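HpuA (PDB 5EC6) probably binds host haemoglobin at the bacterial surface as an outer-membrane lipoprotein receptor, helping the cell to acquire iron from haem. Local coordinates at residues Pro171-Val179 against Val206-Asn217; Val242-Thr250 against Gly258-Ala266. All blocks are in the same frame, centred on the assembly; numbering follows the deposited sequence. Where two conformers were deposited one is given.

Contact 1. Residues Pro171-Val179 against Val206-Asn217; sequences PTGKATYEV and VVTGSFLTVNFN
Around the ring of F216, G173 O and the methyl of A175 stand at the edge, CB of A175 being 4.1 Å from F216 CE2, while P171 CB approaches CD1 obliquely. V214, two residues earlier, covers one face, its CG1 3.6 Å above the plane and over the centre. The Y177 ring takes L212 O at its edge; its hydroxyl bonds G281 O. F211 lies alongside E178, both pointing the same way, with E178 OE1 at the ring edge, 3.6 Å from F211 CE1, and carboxylate and ring turned 73° apart. E178 gets there with CG anti to the backbone N (chi1 -176°); its OE2 bonds Y194. Strands 174-179 and 210-215 pair antiparallel as neighbours in the wall of a beta barrel, A175-V214 and Y177-L212 being hydrogen-bonded pairs. V179, L212, Y177 and V214 share one face with A175. On the other, T176 OG1 and T213 OG1 form a buried hydroxyl bond of 2.7 Å, and each has a further partner in the C-terminal segment, L319 N and H318 ND1. K174 NZ forms a salt bridge to D315 and a hydrogen bond to S317 O. Past the strand ends, F216 N donates to G173 O, and G173 N reaches N217 OD1 at 2.9 Å, nearly straight (173°) but from above the amide's carbonyl plane.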
loop_
_atom_site.group_PDB
_atom_site.type_symbol
_atom_site.label_atom_id
_atom_site.label_comp_id
_atom_site.label_asym_id
_atom_site.label_seq_id
_atom_site.Cartn_x
_atom_site.Cartn_y
_atom_site.Cartn_z
ATOM N N PRO A 171 8.370 6.303 20.359
ATOM C CA PRO A 171 7.690 7.134 19.377
ATOM C C PRO A 171 6.871 8.224 20.050
ATOM O O PRO A 171 6.204 7.976 21.091
ATOM C CB PRO A 171 6.801 6.143 18.628
ATOM C CG PRO A 171 7.430 4.805 18.856
ATOM C CD PRO A 171 8.010 4.889 20.241
ATOM N N THR A 172 6.894 9.393 19.441
ATOM C CA THR A 172 6.139 10.570 19.926
ATOM C C THR A 172 5.517 11.374 18.790
ATOM O O THR A 172 5.943 11.292 17.636
ATOM C CB THR A 172 7.036 11.529 20.754
ATOM O OG1 THR A 172 8.052 12.121 19.912
ATOM C CG2 THR A 172 7.711 10.773 21.915
ATOM N N GLY A 173 4.536 12.191 19.113
ATOM C CA GLY A 173 3.998 13.142 18.170
ATOM C C GLY A 173 2.945 12.533 17.254
ATOM O O GLY A 173 2.282 11.614 17.611
ATOM N N LYS A 174 2.808 13.140 16.090
ATOM C CA LYS A 174 1.724 12.800 15.176
ATOM C C LYS A 174 2.271 12.757 13.747
ATOM O O LYS A 174 3.238 13.423 13.411
ATOM C CB LYS A 174 0.557 13.786 15.284
ATOM C CG LYS A 174 -0.294 13.550 16.526
ATOM C CD LYS A 174 -1.400 14.589 16.715
ATOM C CE LYS A 174 -2.502 14.469 15.664
ATOM N NZ LYS A 174 -3.668 15.378 15.897
ATOM N N ALA A 175 1.594 11.972 12.918
ATOM C CA ALA A 175 1.860 11.970 11.468
ATOM C C ALA A 175 0.567 11.762 10.706
ATOM O O ALA A 175 -0.313 11.035 11.164
ATOM C CB ALA A 175 2.768 10.810 11.135
ATOM N N THR A 176 0.475 12.427 9.569
ATOM C CA THR A 176 -0.679 12.344 8.688
ATOM C C THR A 176 -0.260 11.773 7.339
ATOM O O THR A 176 0.726 12.196 6.725
ATOM C CB THR A 176 -1.290 13.751 8.546
ATOM O OG1 THR A 176 -1.764 14.171 9.837
ATOM C CG2 THR A 176 -2.423 13.786 7.599
ATOM N N TYR A 177 -1.084 10.841 6.867
ATOM C CA TYR A 177 -0.840 10.054 5.659
ATOM C C TYR A 177 -1.969 10.328 4.652
ATOM O O TYR A 177 -3.127 10.503 5.026
ATOM C CB TYR A 177 -0.770 8.560 5.983
ATOM C CG TYR A 177 0.357 8.169 6.913
ATOM C CD1 TYR A 177 0.228 8.336 8.305
ATOM C CD2 TYR A 177 1.541 7.648 6.420
ATOM C CE1 TYR A 177 1.268 8.051 9.155
ATOM C CE2 TYR A 177 2.574 7.321 7.250
ATOM C CZ TYR A 177 2.468 7.532 8.620
ATOM O OH TYR A 177 3.498 7.203 9.480
ATOM N N GLU A 178 -1.590 10.340 3.382
ATOM C CA GLU A 178 -2.487 10.578 2.261
ATOM C C GLU A 178 -2.596 9.213 1.606
ATOM O O GLU A 178 -1.588 8.699 1.136
ATOM C CB GLU A 178 -1.849 11.617 1.329
ATOM C CG GLU A 178 -2.716 12.054 0.145
ATOM C CD GLU A 178 -2.238 13.375 -0.451
ATOM O OE1 GLU A 178 -1.683 14.252 0.293
ATOM O OE2 GLU A 178 -2.383 13.547 -1.702
ATOM N N VAL A 179 -3.808 8.650 1.557
ATOM C CA VAL A 179 -3.968 7.226 1.257
ATOM C C VAL A 179 -5.026 7.008 0.146
ATOM O O VAL A 179 -5.903 7.868 -0.086
ATOM C CB VAL A 179 -4.326 6.350 2.494
ATOM C CG1 VAL A 179 -3.331 6.583 3.623
ATOM C CG2 VAL A 179 -5.727 6.556 3.002
ATOM N N VAL A 206 -5.447 19.460 -2.540
ATOM C CA VAL A 206 -6.239 18.256 -2.759
ATOM C C VAL A 206 -7.720 18.625 -2.745
ATOM O O VAL A 206 -8.239 19.168 -1.778
ATOM C CB VAL A 206 -5.915 17.216 -1.625
ATOM C CG1 VAL A 206 -6.775 15.969 -1.753
ATOM C CG2 VAL A 206 -4.436 16.841 -1.614
ATOM N N VAL A 207 -8.412 18.324 -3.827
ATOM C CA VAL A 207 -9.806 18.640 -3.984
ATOM C C VAL A 207 -10.642 17.596 -3.225
ATOM O O VAL A 207 -11.564 17.926 -2.467
ATOM C CB VAL A 207 -10.182 18.633 -5.479
ATOM C CG1 VAL A 207 -11.691 18.760 -5.649
ATOM C CG2 VAL A 207 -9.399 19.719 -6.213
ATOM N N THR A 208 -10.300 16.327 -3.448
ATOM C CA THR A 208 -10.843 15.215 -2.664
ATOM C C THR A 208 -9.728 14.210 -2.403
ATOM O O THR A 208 -8.913 13.960 -3.270
ATOM C CB THR A 208 -11.948 14.454 -3.414
ATOM O OG1 THR A 208 -12.668 15.353 -4.279
ATOM C CG2 THR A 208 -12.885 13.793 -2.410
ATOM N N GLY A 209 -9.666 13.686 -1.190
ATOM C CA GLY A 209 -8.623 12.711 -0.862
ATOM C C GLY A 209 -8.986 12.051 0.474
ATOM O O GLY A 209 -9.992 12.399 1.123
ATOM N N SER A 210 -8.168 11.085 0.866
ATOM C CA SER A 210 -8.373 10.346 2.104
ATOM C C SER A 210 -7.121 10.449 2.939
ATOM O O SER A 210 -5.999 10.319 2.420
ATOM C CB SER A 210 -8.610 8.892 1.810
ATOM O OG SER A 210 -9.792 8.648 1.003
ATOM N N PHE A 211 -7.325 10.711 4.225
ATOM C CA PHE A 211 -6.207 10.926 5.139
ATOM C C PHE A 211 -6.387 10.105 6.424
ATOM O O PHE A 211 -7.483 10.001 6.969
ATOM C CB PHE A 211 -6.080 12.413 5.495
ATOM C CG PHE A 211 -5.959 13.282 4.243
ATOM C CD1 PHE A 211 -4.759 13.401 3.627
ATOM C CD2 PHE A 211 -7.082 13.828 3.659
ATOM C CE1 PHE A 211 -4.611 14.147 2.469
ATOM C CE2 PHE A 211 -6.968 14.561 2.489
ATOM C CZ PHE A 211 -5.726 14.718 1.909
ATOM N N LEU A 212 -5.277 9.508 6.834
ATOM C CA LEU A 212 -5.211 8.810 8.121
ATOM C C LEU A 212 -4.120 9.468 8.960
ATOM O O LEU A 212 -3.022 9.735 8.471
ATOM C CB LEU A 212 -4.872 7.328 7.933
ATOM C CG LEU A 212 -5.792 6.522 7.017
ATOM C CD1 LEU A 212 -5.265 5.109 6.855
ATOM C CD2 LEU A 212 -7.231 6.557 7.462
ATOM N N THR A 213 -4.422 9.708 10.238
ATOM C CA THR A 213 -3.458 10.263 11.166
ATOM C C THR A 213 -3.202 9.306 12.319
ATOM O O THR A 213 -4.144 8.741 12.929
ATOM C CB THR A 213 -3.929 11.636 11.650
ATOM O OG1 THR A 213 -3.780 12.545 10.569
ATOM C CG2 THR A 213 -3.160 12.162 12.822
ATOM N N VAL A 214 -1.905 9.174 12.618
ATOM C CA VAL A 214 -1.426 8.394 13.734
ATOM C C VAL A 214 -0.996 9.358 14.818
ATOM O O VAL A 214 -0.174 10.268 14.580
ATOM C CB VAL A 214 -0.254 7.474 13.344
ATOM C CG1 VAL A 214 0.249 6.764 14.594
ATOM C CG2 VAL A 214 -0.654 6.454 12.300
ATOM N N ASN A 215 -1.540 9.163 16.026
ATOM C CA ASN A 215 -1.063 9.851 17.222
ATOM C C ASN A 215 -0.232 8.850 18.027
ATOM O O ASN A 215 -0.769 7.891 18.550
ATOM C CB ASN A 215 -2.214 10.379 18.043
ATOM C CG ASN A 215 -1.744 11.240 19.177
ATOM O OD1 ASN A 215 -0.776 10.887 19.858
ATOM N ND2 ASN A 215 -2.399 12.375 19.383
ATOM N N PHE A 216 1.079 9.043 18.017
ATOM C CA PHE A 216 2.015 8.168 18.689
ATOM C C PHE A 216 2.005 8.428 20.206
ATOM O O PHE A 216 2.468 7.573 20.951
ATOM C CB PHE A 216 3.427 8.367 18.147
ATOM C CG PHE A 216 3.595 7.909 16.703
ATOM C CD1 PHE A 216 3.852 6.596 16.410
ATOM C CD2 PHE A 216 3.429 8.804 15.661
ATOM C CE1 PHE A 216 4.049 6.170 15.083
ATOM C CE2 PHE A 216 3.571 8.367 14.335
ATOM C CZ PHE A 216 3.853 7.051 14.059
ATOM N N ASN A 217 1.538 9.585 20.637
ATOM C CA ASN A 217 1.420 9.875 22.110
ATOM C C ASN A 217 0.371 8.969 22.720
ATOM O O ASN A 217 0.590 8.380 23.777
ATOM C CB ASN A 217 1.089 11.336 22.382
ATOM C CG ASN A 217 2.017 12.296 21.724
ATOM O OD1 ASN A 217 3.226 12.064 21.666
ATOM N ND2 ASN A 217 1.459 13.395 21.185
HETATM O O HOH W 1 -8.920 8.691 -1.561
HETATM O O HOH W 2 -6.474 10.134 -1.269
#

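Contact 2. Residues Val242-Thr250 against Gly258-Ala266; sequences VNGNQFSGT and GQVSGGLFA
Aromatic packing centres on F247, whose ring lies flat against the backbone of G262 and G263. G262 CA makes a CH-pi contact 3.8 Å from the ring centroid, and G263 N sits over the same face, 3.3 Å from F247 CE2. With chi1 at 57°, CG lies between the backbone N and the carbonyl carbon, which swings the ring across to the partner strand, directly over G262, which has no side chain. V260 closes one edge of the ring, its CG1 3.8 Å from F247 CE1, and I284 and V240 also touch the phenylalanine.

Backbone hydrogen bonds join F247 to G262 and G249 to V260 in both directions. A fifth runs from L264 N to N245 O at 2.8 Å. CA-H...O contacts fill in between, the shortest being S248 CA to V260 O at 3.1 Å.

Among the polar side chains, T250 runs alongside one conformer of Q259, and the buried N245 bonds A157 O through ND2 and R40 through OD1.

The type II' turn N243-Q246 joins strand 235-243 to 246-253, which then pairs antiparallel with 256-265: two successive hairpins of an antiparallel meander in the barrel wall.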
loop_
_atom_site.group_PDB
_atom_site.type_symbol
_atom_site.label_atom_id
_atom_site.label_comp_id
_atom_site.label_asym_id
_atom_site.label_seq_id
_atom_site.Cartn_x
_atom_site.Cartn_y
_atom_site.Cartn_z
ATOM N N VAL A 242 -2.434 1.575 18.014
ATOM C CA VAL A 242 -1.142 1.493 17.344
ATOM C C VAL A 242 -0.128 1.003 18.369
ATOM O O VAL A 242 -0.039 1.617 19.460
ATOM C CB VAL A 242 -0.724 2.837 16.798
ATOM C CG1 VAL A 242 0.586 2.676 16.020
ATOM C CG2 VAL A 242 -1.814 3.425 15.921
ATOM N N ASN A 243 0.572 -0.083 18.018
ATOM C CA ASN A 243 1.562 -0.732 18.917
ATOM C C ASN A 243 2.825 -0.910 18.068
ATOM O O ASN A 243 2.803 -1.700 17.132
ATOM C CB ASN A 243 1.054 -2.080 19.426
ATOM C CG ASN A 243 -0.124 -1.953 20.419
ATOM O OD1 ASN A 243 0.089 -1.709 21.625
ATOM N ND2 ASN A 243 -1.369 -2.127 19.932
ATOM N N GLY A 244 3.861 -0.117 18.311
ATOM C CA GLY A 244 5.068 -0.217 17.496
ATOM C C GLY A 244 4.787 0.203 16.058
ATOM O O GLY A 244 4.294 1.281 15.824
ATOM N N ASN A 245 5.081 -0.671 15.108
ATOM C CA ASN A 245 4.810 -0.366 13.695
ATOM C C ASN A 245 3.543 -1.055 13.152
ATOM O O ASN A 245 3.398 -1.239 11.934
ATOM C CB ASN A 245 6.010 -0.760 12.790
ATOM C CG ASN A 245 6.387 -2.234 12.916
ATOM O OD1 ASN A 245 5.619 -3.061 13.382
ATOM N ND2 ASN A 245 7.582 -2.574 12.426
ATOM N N GLN A 246 2.643 -1.471 14.039
ATOM C CA GLN A 246 1.442 -2.209 13.662
ATOM C C GLN A 246 0.225 -1.536 14.275
ATOM O O GLN A 246 0.310 -0.870 15.331
ATOM C CB GLN A 246 1.500 -3.684 14.105
ATOM C CG GLN A 246 2.401 -4.539 13.232
ATOM C CD GLN A 246 2.025 -6.026 13.283
ATOM O OE1 GLN A 246 0.869 -6.446 12.984
ATOM N NE2 GLN A 246 2.989 -6.832 13.678
ATOM N N PHE A 247 -0.937 -1.737 13.649
ATOM C CA PHE A 247 -2.161 -1.249 14.250
ATOM C C PHE A 247 -3.338 -2.170 13.955
ATOM O O PHE A 247 -3.317 -2.965 13.025
ATOM C CB PHE A 247 -2.427 0.214 13.814
ATOM C CG PHE A 247 -2.489 0.387 12.328
ATOM C CD1 PHE A 247 -3.638 0.039 11.625
ATOM C CD2 PHE A 247 -1.434 0.966 11.648
ATOM C CE1 PHE A 247 -3.729 0.247 10.251
ATOM C CE2 PHE A 247 -1.496 1.178 10.255
ATOM C CZ PHE A 247 -2.636 0.813 9.570
ATOM N N SER A 248 -4.371 -2.100 14.795
ATOM C CA SER A 248 -5.544 -2.916 14.578
ATOM C C SER A 248 -6.708 -2.300 15.358
ATOM O O SER A 248 -6.514 -1.581 16.334
ATOM C CB SER A 248 -5.324 -4.342 15.070
ATOM O OG SER A 248 -5.152 -4.298 16.446
ATOM N N GLY A 249 -7.890 -2.586 14.876
ATOM C CA GLY A 249 -9.111 -2.141 15.555
ATOM C C GLY A 249 -10.310 -2.182 14.631
ATOM O O GLY A 249 -10.435 -3.082 13.795
ATOM N N THR A 250 -11.228 -1.214 14.817
ATOM C CA THR A 250 -12.495 -1.230 14.122
ATOM C C THR A 250 -12.689 0.003 13.235
ATOM O O THR A 250 -12.141 1.082 13.495
ATOM C CB THR A 250 -13.682 -1.291 15.100
ATOM O OG1 THR A 250 -13.569 -0.238 16.026
ATOM C CG2 THR A 250 -13.709 -2.631 15.785
ATOM N N GLY A 258 -16.047 -3.218 10.419
ATOM C CA GLY A 258 -14.943 -4.021 9.871
ATOM C C GLY A 258 -13.748 -4.002 10.787
ATOM O O GLY A 258 -13.535 -3.079 11.554
ATOM N N GLN A 259 -12.947 -5.065 10.691
ATOM C CA GLN A 259 -11.729 -5.169 11.424
ATOM C C GLN A 259 -10.560 -4.593 10.613
ATOM O O GLN A 259 -10.344 -4.998 9.486
ATOM C CB GLN A 259 -11.492 -6.653 11.753
ATOM C CG GLN A 259 -12.631 -7.308 12.543
ATOM C CD GLN A 259 -12.951 -6.550 13.832
ATOM O OE1 GLN A 259 -12.056 -6.271 14.610
ATOM N NE2 GLN A 259 -14.209 -6.157 14.020
ATOM N N VAL A 260 -9.875 -3.624 11.191
ATOM C CA VAL A 260 -8.722 -2.947 10.571
ATOM C C VAL A 260 -7.453 -3.690 11.054
ATOM O O VAL A 260 -7.309 -3.999 12.248
ATOM C CB VAL A 260 -8.646 -1.504 10.991
ATOM C CG1 VAL A 260 -7.407 -0.841 10.411
ATOM C CG2 VAL A 260 -9.961 -0.757 10.617
ATOM N N SER A 261 -6.574 -4.018 10.106
ATOM C CA SER A 261 -5.270 -4.576 10.423
ATOM C C SER A 261 -4.274 -3.952 9.477
ATOM O O SER A 261 -4.464 -3.990 8.274
ATOM C CB SER A 261 -5.276 -6.088 10.199
ATOM O OG SER A 261 -4.057 -6.609 10.666
ATOM N N GLY A 262 -3.218 -3.372 10.019
ATOM C CA GLY A 262 -2.235 -2.758 9.159
ATOM C C GLY A 262 -0.961 -2.371 9.859
ATOM O O GLY A 262 -0.727 -2.778 10.985
ATOM N N GLY A 263 -0.136 -1.618 9.164
ATOM C CA GLY A 263 1.147 -1.227 9.714
ATOM C C GLY A 263 1.791 -0.100 9.032
ATOM O O GLY A 263 1.302 0.435 8.004
ATOM N N LEU A 264 2.893 0.340 9.629
ATOM C CA LEU A 264 3.728 1.376 9.049
ATOM C C LEU A 264 4.872 0.712 8.293
ATOM O O LEU A 264 5.417 -0.305 8.781
ATOM C CB LEU A 264 4.277 2.263 10.147
ATOM C CG LEU A 264 3.196 2.931 11.046
ATOM C CD1 LEU A 264 3.827 3.758 12.141
ATOM C CD2 LEU A 264 2.351 3.849 10.164
ATOM N N PHE A 265 5.166 1.288 7.146
ATOM C CA PHE A 265 6.163 0.781 6.212
ATOM C C PHE A 265 7.221 1.858 5.937
ATOM O O PHE A 265 7.004 3.046 6.147
ATOM C CB PHE A 265 5.491 0.347 4.916
ATOM C CG PHE A 265 4.558 -0.837 5.055
ATOM C CD1 PHE A 265 5.023 -2.148 5.065
ATOM C CD2 PHE A 265 3.208 -0.624 5.220
ATOM C CE1 PHE A 265 4.159 -3.221 5.159
ATOM C CE2 PHE A 265 2.324 -1.690 5.338
ATOM C CZ PHE A 265 2.796 -3.000 5.332
ATOM N N ALA A 266 8.318 1.393 5.333
ATOM C CA ALA A 266 9.495 2.186 4.898
ATOM C C ALA A 266 10.521 2.399 5.989
ATOM O O ALA A 266 10.199 2.836 7.134
ATOM C CB ALA A 266 9.126 3.497 4.250
#

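How the contacts relate
From the N terminus, the chain first reaches 171-179, and contact 1 closes when 206-217 returns antiparallel to it, bridging a 26-residue excursion that includes strand 188-191. The chain then passes through strand 220-225 and into 235-243, at whose end contact 2 opens; this second loop is short, with seven residues between its segments. The two contacts follow in series, neither enclosing nor crossing the other. Their centres are 13 Å apart, and they meet through side chains: L264 of contact 2 packs against Y177 and F216 of contact 1, while V242 touches V214. Strands 283-289 and 298-308 connect 256-265 back to 174-185, so the paired strands close into a beta barrel, with these side chains packed between the two contacts.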